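Local coordinates for beta-galactosidase/beta-glucuronidase (Faecalibacterium prausnitzii L2-6, PDB 6MVF), which is an FMN-binding family 2 glycoside hydrolase of the beta-glucuronidase type, which hydrolyses beta-glucuronides, at residues L428-T439 against T447-F456; I480-G488 against F521-V532. All coordinates share one frame; numbering follows the deposited sequence.

Contact 1 (L428-T439 against T447-F456); sequences LTTIAHVSHTPT and TDVESYNHYF
The phenol ring of Y452 carries H433 CB over one face, 3.9 Å from the ring centroid, while T437 O lies in plane at its edge. The imidazole of H433 turns its own edge toward the same phenol, an edge-to-face pair with the planes 50° apart. At the H433 edge, near the ring plane, sits E450 OE1, which takes a hydrogen bond from H433 NE2 at 2.9 Å on its anti side. H433 CG stands anti to the carbonyl carbon (chi1 -62°), which leans the ring back toward the E450 end of the neighbouring strand. Farther on, S435 OG meets the edge of the H454 ring and shares a hydrogen bond of 2.8 Å with ND1, while F456 CE2 covers one face of that imidazole.

The rings stand on strands 428-433 and 450-453, which run parallel as the fifth and sixth staves of a TIM barrel. Their backbone bonds alternate in the parallel manner: V449 N donates to T429 O, S451 N to I431 O, H433 N to S451 O at 2.8 Å, and N453 N to H433 O. At the start of the pair D448 OD2 accepts from T429 N at 2.9 Å, met from above the carboxylate plane, and also forms a salt bridge with K421. Y452 OH closes the other end with a hydrogen bond to T437 O, 3.2 Å away, tying the turn after the strand to the ring.

Histidine suits position 433 because its flat imidazole can turn an edge to the Y452 face while NE2-H, near the ring plane, meets E450 OE1. That carboxylate is gripped on OE1 by H433 and H444 and on OE2 by R445 N, so these donors would be expected to stabilise its ionised form although it is buried.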
# COMPACT_ATOMS: atom_id res chain seq x y z
N LEU A 428 -12.40 38.47 2.17
CA LEU A 428 -13.64 39.18 1.89
C LEU A 428 -14.81 38.56 2.64
O LEU A 428 -14.87 37.35 2.83
CB LEU A 428 -13.91 39.15 0.39
CG LEU A 428 -12.79 39.79 -0.43
CD1 LEU A 428 -13.05 39.59 -1.89
CD2 LEU A 428 -12.64 41.28 -0.08
N THR A 429 -15.74 39.40 3.08
CA THR A 429 -17.00 38.92 3.64
C THR A 429 -18.08 38.93 2.57
O THR A 429 -18.05 39.74 1.63
CB THR A 429 -17.43 39.75 4.86
OG1 THR A 429 -17.56 41.13 4.49
CG2 THR A 429 -16.39 39.64 5.96
N THR A 430 -19.03 38.00 2.70
CA THR A 430 -20.12 37.84 1.75
C THR A 430 -21.38 37.55 2.53
O THR A 430 -21.35 37.35 3.75
CB THR A 430 -19.83 36.71 0.72
OG1 THR A 430 -20.79 36.75 -0.35
CG2 THR A 430 -19.90 35.31 1.37
N ILE A 431 -22.50 37.50 1.80
CA ILE A 431 -23.81 37.22 2.37
C ILE A 431 -24.67 36.59 1.28
O ILE A 431 -24.47 36.86 0.09
CB ILE A 431 -24.45 38.51 2.97
CG1 ILE A 431 -25.78 38.21 3.65
CG2 ILE A 431 -24.59 39.64 1.90
CD1 ILE A 431 -26.18 39.25 4.63
N ALA A 432 -25.62 35.75 1.66
CA ALA A 432 -26.56 35.17 0.70
C ALA A 432 -27.97 35.65 1.02
O ALA A 432 -28.51 35.36 2.10
CB ALA A 432 -26.48 33.64 0.71
N HIS A 433 -28.55 36.42 0.10
CA HIS A 433 -29.89 36.98 0.29
C HIS A 433 -30.98 36.02 -0.20
O HIS A 433 -30.81 35.34 -1.23
CB HIS A 433 -30.03 38.31 -0.44
CG HIS A 433 -29.10 39.38 0.04
ND1 HIS A 433 -29.12 39.87 1.33
CD2 HIS A 433 -28.13 40.08 -0.61
CE1 HIS A 433 -28.20 40.81 1.46
NE2 HIS A 433 -27.59 40.95 0.30
N VAL A 434 -32.11 36.00 0.52
CA VAL A 434 -33.30 35.34 -0.01
C VAL A 434 -33.82 36.11 -1.23
O VAL A 434 -33.54 37.30 -1.42
CB VAL A 434 -34.38 35.20 1.08
CG1 VAL A 434 -35.00 36.55 1.43
CG2 VAL A 434 -35.46 34.18 0.66
N SER A 435 -34.57 35.40 -2.08
CA SER A 435 -34.92 35.93 -3.39
C SER A 435 -35.65 37.27 -3.30
O SER A 435 -35.40 38.18 -4.09
CB SER A 435 -35.77 34.91 -4.15
OG SER A 435 -35.91 35.29 -5.50
N HIS A 436 -36.56 37.40 -2.34
CA HIS A 436 -37.42 38.58 -2.26
C HIS A 436 -36.80 39.72 -1.46
O HIS A 436 -37.50 40.69 -1.16
CB HIS A 436 -38.78 38.20 -1.67
CG HIS A 436 -38.74 37.67 -0.26
ND1 HIS A 436 -38.75 36.32 0.04
CD2 HIS A 436 -38.74 38.31 0.94
CE1 HIS A 436 -38.74 36.16 1.35
NE2 HIS A 436 -38.73 37.35 1.92
N THR A 437 -35.52 39.61 -1.12
CA THR A 437 -34.83 40.66 -0.36
C THR A 437 -34.92 41.99 -1.11
O THR A 437 -34.55 42.05 -2.30
CB THR A 437 -33.36 40.30 -0.13
OG1 THR A 437 -33.28 39.17 0.74
CG2 THR A 437 -32.60 41.48 0.49
N PRO A 438 -35.40 43.06 -0.47
CA PRO A 438 -35.47 44.36 -1.15
C PRO A 438 -34.11 44.75 -1.72
O PRO A 438 -33.09 44.63 -1.05
CB PRO A 438 -35.93 45.32 -0.04
CG PRO A 438 -36.49 44.47 1.05
CD PRO A 438 -35.82 43.12 0.95
N THR A 439 -34.10 45.21 -2.97
CA THR A 439 -32.83 45.55 -3.63
C THR A 439 -32.19 46.83 -3.10
O THR A 439 -31.08 47.16 -3.52
CB THR A 439 -33.02 45.65 -5.16
OG1 THR A 439 -34.14 46.48 -5.47
CG2 THR A 439 -33.22 44.26 -5.77
N THR A 447 -21.39 43.77 3.79
CA THR A 447 -20.26 42.90 3.49
C THR A 447 -19.56 43.36 2.20
O THR A 447 -20.09 44.17 1.44
CB THR A 447 -20.73 41.44 3.37
OG1 THR A 447 -21.73 41.31 2.35
CG2 THR A 447 -21.30 40.94 4.72
N ASP A 448 -18.34 42.85 1.99
CA ASP A 448 -17.52 43.27 0.86
C ASP A 448 -18.14 42.88 -0.48
O ASP A 448 -17.96 43.59 -1.49
CB ASP A 448 -16.10 42.68 0.95
CG ASP A 448 -15.39 43.02 2.27
OD1 ASP A 448 -15.49 44.18 2.74
OD2 ASP A 448 -14.71 42.12 2.83
N VAL A 449 -18.82 41.74 -0.54
CA VAL A 449 -19.49 41.27 -1.73
C VAL A 449 -20.82 40.68 -1.28
O VAL A 449 -21.10 40.57 -0.08
CB VAL A 449 -18.65 40.24 -2.53
CG1 VAL A 449 -17.32 40.86 -3.00
CG2 VAL A 449 -18.38 38.98 -1.70
N GLU A 450 -21.67 40.32 -2.25
CA GLU A 450 -23.07 40.02 -1.97
C GLU A 450 -23.60 39.07 -3.03
O GLU A 450 -23.20 39.13 -4.19
CB GLU A 450 -23.96 41.29 -1.96
CG GLU A 450 -23.65 42.28 -0.85
CD GLU A 450 -24.71 43.39 -0.73
OE1 GLU A 450 -25.92 43.07 -0.62
OE2 GLU A 450 -24.32 44.58 -0.76
N SER A 451 -24.53 38.21 -2.62
CA SER A 451 -25.13 37.29 -3.56
C SER A 451 -26.61 37.08 -3.24
O SER A 451 -27.05 37.23 -2.10
CB SER A 451 -24.40 35.93 -3.57
OG SER A 451 -23.15 36.02 -4.25
N TYR A 452 -27.35 36.70 -4.27
CA TYR A 452 -28.76 36.39 -4.15
C TYR A 452 -29.03 34.92 -4.44
O TYR A 452 -28.35 34.29 -5.26
CB TYR A 452 -29.60 37.25 -5.09
CG TYR A 452 -30.07 38.56 -4.51
CD1 TYR A 452 -29.27 39.68 -4.53
CD2 TYR A 452 -31.35 38.69 -3.97
CE1 TYR A 452 -29.72 40.90 -4.03
CE2 TYR A 452 -31.81 39.90 -3.46
CZ TYR A 452 -30.99 41.01 -3.50
OH TYR A 452 -31.42 42.22 -3.00
N ASN A 453 -30.02 34.38 -3.74
CA ASN A 453 -30.56 33.05 -4.02
C ASN A 453 -31.82 33.22 -4.89
O ASN A 453 -32.86 33.68 -4.40
CB ASN A 453 -30.87 32.33 -2.71
CG ASN A 453 -29.62 32.05 -1.88
OD1 ASN A 453 -28.50 32.28 -2.33
ND2 ASN A 453 -29.82 31.55 -0.67
N HIS A 454 -31.73 32.84 -6.17
CA HIS A 454 -32.86 33.01 -7.08
C HIS A 454 -33.27 31.68 -7.70
O HIS A 454 -32.43 30.85 -8.05
CB HIS A 454 -32.53 34.00 -8.17
CG HIS A 454 -32.63 35.42 -7.73
ND1 HIS A 454 -33.76 35.92 -7.11
CD2 HIS A 454 -31.75 36.45 -7.80
CE1 HIS A 454 -33.56 37.19 -6.81
NE2 HIS A 454 -32.36 37.54 -7.22
N TYR A 455 -34.59 31.51 -7.86
CA TYR A 455 -35.13 30.32 -8.49
C TYR A 455 -36.21 30.69 -9.51
O TYR A 455 -37.24 30.02 -9.63
CB TYR A 455 -35.68 29.34 -7.45
CG TYR A 455 -34.65 28.77 -6.49
CD1 TYR A 455 -33.97 27.59 -6.79
CD2 TYR A 455 -34.37 29.40 -5.27
CE1 TYR A 455 -33.03 27.04 -5.92
CE2 TYR A 455 -33.42 28.87 -4.39
CZ TYR A 455 -32.76 27.69 -4.73
OH TYR A 455 -31.84 27.13 -3.87
N PHE A 456 -35.99 31.77 -10.25
CA PHE A 456 -36.87 32.10 -11.36
C PHE A 456 -36.85 30.97 -12.38
O PHE A 456 -35.81 30.67 -12.96
CB PHE A 456 -36.47 33.42 -12.01
CG PHE A 456 -36.35 34.55 -11.04
CD1 PHE A 456 -37.45 34.97 -10.30
CD2 PHE A 456 -35.14 35.20 -10.86
CE1 PHE A 456 -37.34 35.99 -9.41
CE2 PHE A 456 -35.02 36.22 -9.98
CZ PHE A 456 -36.13 36.63 -9.24
O HOH W 1 -34.51 32.53 -2.23

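Contact 2 (I480-G488 against F521-V532); sequences ICLGISEYG and FEDRPWIWASHV
I484 joins S530 in the parallel bridge between strands 482-484 and 529-532, the seventh and eighth staves of the TIM barrel. I484 N donates to A529 O at 3.0 Å and I484 O accepts from H531 N, while W528 N reaches L482 O just ahead of them. Strand 292-300 flanks the eighth stave on its other side and so closes the barrel. G483 suits its place by having no side chain: A529 O comes to 3.2 Å from its CA, and the W528 indole comes close as well, its NE1 hydrogen-bonded to E450 O.

Y487 can be followed atom by atom. From CB, CG stands between the backbone N and the carbonyl carbon (chi1 69°), which turns the ring back toward the other segment. CD1 then meets H531 O at 3.6 Å. CE1 and CZ pass F521 CE2, which sits over one face of the phenol near its rim; the two rings meet obliquely, planes 50° apart. V532 CA lies over the opposite face, and V532 CG2 lies against CZ at 3.6 Å and OH at 3.3 Å, with CE2 between it and F521 CE2. F521, from the end of helix 507-522, offers a flat apolar ring with both an edge and a face to pack: its edge meets I484 CG1 at 3.7 Å, and S530 CB covers one of its faces.

Tyrosine suits 487 because its ring packs among these apolar groups while its hydroxyl finds polar partners. OH hydrogen-bonds to Y571 OH and to a water, 2.9 Å away in the ring plane, which also hydrogen-bonds to S530 OG.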
# COMPACT_ATOMS: atom_id res chain seq x y z
N ILE A 480 -22.03 47.53 -6.16
CA ILE A 480 -22.14 46.26 -5.45
C ILE A 480 -21.59 45.16 -6.35
O ILE A 480 -21.87 45.12 -7.55
CB ILE A 480 -23.60 45.97 -5.05
CG1 ILE A 480 -24.10 47.04 -4.07
CG2 ILE A 480 -23.71 44.58 -4.42
CD1 ILE A 480 -25.42 46.69 -3.35
N CYS A 481 -20.78 44.28 -5.76
CA CYS A 481 -20.32 43.07 -6.44
C CYS A 481 -21.40 42.02 -6.29
O CYS A 481 -21.63 41.53 -5.18
CB CYS A 481 -19.01 42.57 -5.84
SG CYS A 481 -17.69 43.79 -5.79
N LEU A 482 -22.07 41.69 -7.39
CA LEU A 482 -23.19 40.76 -7.39
C LEU A 482 -22.72 39.36 -7.78
O LEU A 482 -22.01 39.18 -8.78
CB LEU A 482 -24.29 41.22 -8.34
CG LEU A 482 -25.47 40.26 -8.42
CD1 LEU A 482 -26.22 40.27 -7.11
CD2 LEU A 482 -26.41 40.54 -9.60
N GLY A 483 -23.09 38.37 -6.96
CA GLY A 483 -23.01 36.98 -7.35
C GLY A 483 -24.35 36.30 -7.13
O GLY A 483 -25.28 36.90 -6.58
N ILE A 484 -24.44 35.06 -7.58
CA ILE A 484 -25.63 34.24 -7.36
C ILE A 484 -25.22 33.04 -6.52
O ILE A 484 -24.59 32.09 -7.03
CB ILE A 484 -26.31 33.82 -8.67
CG1 ILE A 484 -26.80 35.07 -9.42
CG2 ILE A 484 -27.47 32.85 -8.42
CD1 ILE A 484 -27.66 36.04 -8.57
N SER A 485 -25.57 33.07 -5.23
CA SER A 485 -25.13 32.03 -4.29
C SER A 485 -25.97 30.77 -4.36
O SER A 485 -25.52 29.73 -3.88
CB SER A 485 -25.13 32.58 -2.86
OG SER A 485 -26.30 33.35 -2.61
N GLU A 486 -27.20 30.84 -4.87
CA GLU A 486 -28.02 29.67 -5.17
C GLU A 486 -28.87 29.99 -6.38
O GLU A 486 -29.44 31.08 -6.49
CB GLU A 486 -28.99 29.24 -4.05
CG GLU A 486 -28.39 29.03 -2.69
CD GLU A 486 -29.41 28.50 -1.68
OE1 GLU A 486 -30.55 28.18 -2.10
OE2 GLU A 486 -29.06 28.41 -0.48
N TYR A 487 -28.94 29.01 -7.27
CA TYR A 487 -29.92 28.91 -8.33
C TYR A 487 -29.98 27.43 -8.69
O TYR A 487 -29.02 26.70 -8.48
CB TYR A 487 -29.54 29.77 -9.55
CG TYR A 487 -28.35 29.28 -10.33
CD1 TYR A 487 -27.04 29.63 -9.95
CD2 TYR A 487 -28.51 28.47 -11.45
CE1 TYR A 487 -25.94 29.17 -10.68
CE2 TYR A 487 -27.43 28.02 -12.18
CZ TYR A 487 -26.15 28.37 -11.80
OH TYR A 487 -25.10 27.93 -12.56
N GLY A 488 -31.12 26.99 -9.21
CA GLY A 488 -31.23 25.59 -9.54
C GLY A 488 -32.68 25.18 -9.73
O GLY A 488 -33.58 26.01 -9.75
N PHE A 521 -24.36 33.12 -17.13
CA PHE A 521 -23.20 33.53 -16.34
C PHE A 521 -21.95 33.65 -17.19
O PHE A 521 -21.10 34.50 -16.91
CB PHE A 521 -22.97 32.58 -15.17
CG PHE A 521 -24.06 32.65 -14.15
CD1 PHE A 521 -24.34 33.85 -13.52
CD2 PHE A 521 -24.83 31.54 -13.85
CE1 PHE A 521 -25.36 33.95 -12.59
CE2 PHE A 521 -25.84 31.62 -12.91
CZ PHE A 521 -26.12 32.83 -12.28
N GLU A 522 -21.82 32.86 -18.25
CA GLU A 522 -20.74 33.11 -19.19
C GLU A 522 -20.90 34.45 -19.91
O GLU A 522 -19.91 35.05 -20.32
CB GLU A 522 -20.66 31.96 -20.21
CG GLU A 522 -19.56 32.16 -21.22
CD GLU A 522 -19.49 31.05 -22.21
OE1 GLU A 522 -20.13 31.17 -23.28
OE2 GLU A 522 -18.79 30.04 -21.92
N ASP A 523 -22.13 34.93 -20.08
CA ASP A 523 -22.32 36.22 -20.72
C ASP A 523 -21.96 37.38 -19.80
O ASP A 523 -21.84 38.51 -20.29
CB ASP A 523 -23.76 36.39 -21.18
CG ASP A 523 -24.07 35.65 -22.47
OD1 ASP A 523 -23.13 35.38 -23.26
OD2 ASP A 523 -25.27 35.37 -22.71
N ARG A 524 -21.81 37.14 -18.49
CA ARG A 524 -21.66 38.21 -17.50
C ARG A 524 -20.47 37.94 -16.58
O ARG A 524 -20.64 37.44 -15.46
CB ARG A 524 -22.94 38.36 -16.68
CG ARG A 524 -24.16 38.60 -17.52
CD ARG A 524 -25.44 38.42 -16.70
NE ARG A 524 -26.59 38.88 -17.46
CZ ARG A 524 -27.13 38.21 -18.47
NH1 ARG A 524 -26.62 37.04 -18.84
NH2 ARG A 524 -28.16 38.72 -19.11
N PRO A 525 -19.25 38.27 -17.02
CA PRO A 525 -18.08 38.04 -16.15
C PRO A 525 -18.08 38.89 -14.90
O PRO A 525 -17.39 38.53 -13.94
CB PRO A 525 -16.89 38.37 -17.06
CG PRO A 525 -17.46 39.11 -18.21
CD PRO A 525 -18.87 38.66 -18.38
N TRP A 526 -18.85 39.99 -14.87
CA TRP A 526 -18.95 40.83 -13.68
C TRP A 526 -19.74 40.17 -12.55
O TRP A 526 -19.78 40.71 -11.44
CB TRP A 526 -19.57 42.18 -14.07
CG TRP A 526 -20.83 42.05 -14.90
CD1 TRP A 526 -20.92 42.05 -16.26
CD2 TRP A 526 -22.17 41.88 -14.41
NE1 TRP A 526 -22.22 41.88 -16.65
CE2 TRP A 526 -23.01 41.78 -15.54
CE3 TRP A 526 -22.73 41.80 -13.14
CZ2 TRP A 526 -24.40 41.61 -15.43
CZ3 TRP A 526 -24.11 41.63 -13.03
CH2 TRP A 526 -24.93 41.54 -14.17
N ILE A 527 -20.38 39.02 -12.80
CA ILE A 527 -20.88 38.17 -11.72
C ILE A 527 -19.67 37.51 -11.09
O ILE A 527 -18.99 36.70 -11.74
CB ILE A 527 -21.88 37.13 -12.24
CG1 ILE A 527 -23.12 37.82 -12.85
CG2 ILE A 527 -22.25 36.16 -11.12
CD1 ILE A 527 -24.10 38.37 -11.84
N TRP A 528 -19.36 37.86 -9.85
CA TRP A 528 -18.06 37.45 -9.33
C TRP A 528 -18.03 35.95 -9.08
O TRP A 528 -16.98 35.32 -9.31
CB TRP A 528 -17.69 38.26 -8.07
CG TRP A 528 -18.62 38.12 -6.93
CD1 TRP A 528 -19.76 38.83 -6.71
CD2 TRP A 528 -18.51 37.20 -5.83
NE1 TRP A 528 -20.36 38.42 -5.56
CE2 TRP A 528 -19.62 37.41 -5.00
CE3 TRP A 528 -17.58 36.21 -5.48
CZ2 TRP A 528 -19.84 36.67 -3.83
CZ3 TRP A 528 -17.78 35.49 -4.32
CH2 TRP A 528 -18.90 35.71 -3.51
N ALA A 529 -19.16 35.36 -8.67
CA ALA A 529 -19.26 33.92 -8.49
C ALA A 529 -20.72 33.49 -8.57
O ALA A 529 -21.59 34.13 -7.97
CB ALA A 529 -18.67 33.48 -7.15
N SER A 530 -20.98 32.42 -9.30
CA SER A 530 -22.26 31.72 -9.32
C SER A 530 -22.07 30.31 -8.76
O SER A 530 -21.04 29.66 -9.00
CB SER A 530 -22.84 31.66 -10.74
OG SER A 530 -21.92 31.08 -11.66
N HIS A 531 -23.08 29.84 -8.02
CA HIS A 531 -23.03 28.55 -7.35
C HIS A 531 -24.32 27.79 -7.60
O HIS A 531 -25.38 28.17 -7.08
CB HIS A 531 -22.80 28.72 -5.85
CG HIS A 531 -21.47 29.30 -5.49
ND1 HIS A 531 -21.30 30.63 -5.18
CD2 HIS A 531 -20.24 28.72 -5.41
CE1 HIS A 531 -20.02 30.85 -4.90
NE2 HIS A 531 -19.36 29.71 -5.03
N VAL A 532 -24.25 26.71 -8.37
CA VAL A 532 -25.40 25.82 -8.54
C VAL A 532 -25.84 25.29 -7.19
O VAL A 532 -25.05 24.71 -6.43
CB VAL A 532 -25.05 24.65 -9.46
CG1 VAL A 532 -26.18 23.60 -9.45
CG2 VAL A 532 -24.75 25.16 -10.85
O HOH W 2 -25.65 27.28 -4.53
O HOH W 3 -22.53 28.30 -11.38

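In the fold
Contacts 1 and 2 follow one another around a single TIM barrel, their centres about 10 Å apart, and strands 450-453 and 482-487 make the seam between them. Side chains cross it: N453 OD1 probably hydrogen-bonds S485 OG at 2.5 Å, and Y455 OH probably does the same with E486 OE1. N453 ND2 also reaches E399. Family 2 hydrolases carry their catalytic carboxylates at the C-terminal ends of barrel strands four and seven, and the places of E399 and E486 are consistent with this, so the seam probably borders the active site. The flavin lies elsewhere: the side chain of T429 is about 13 Å from a bound FMN.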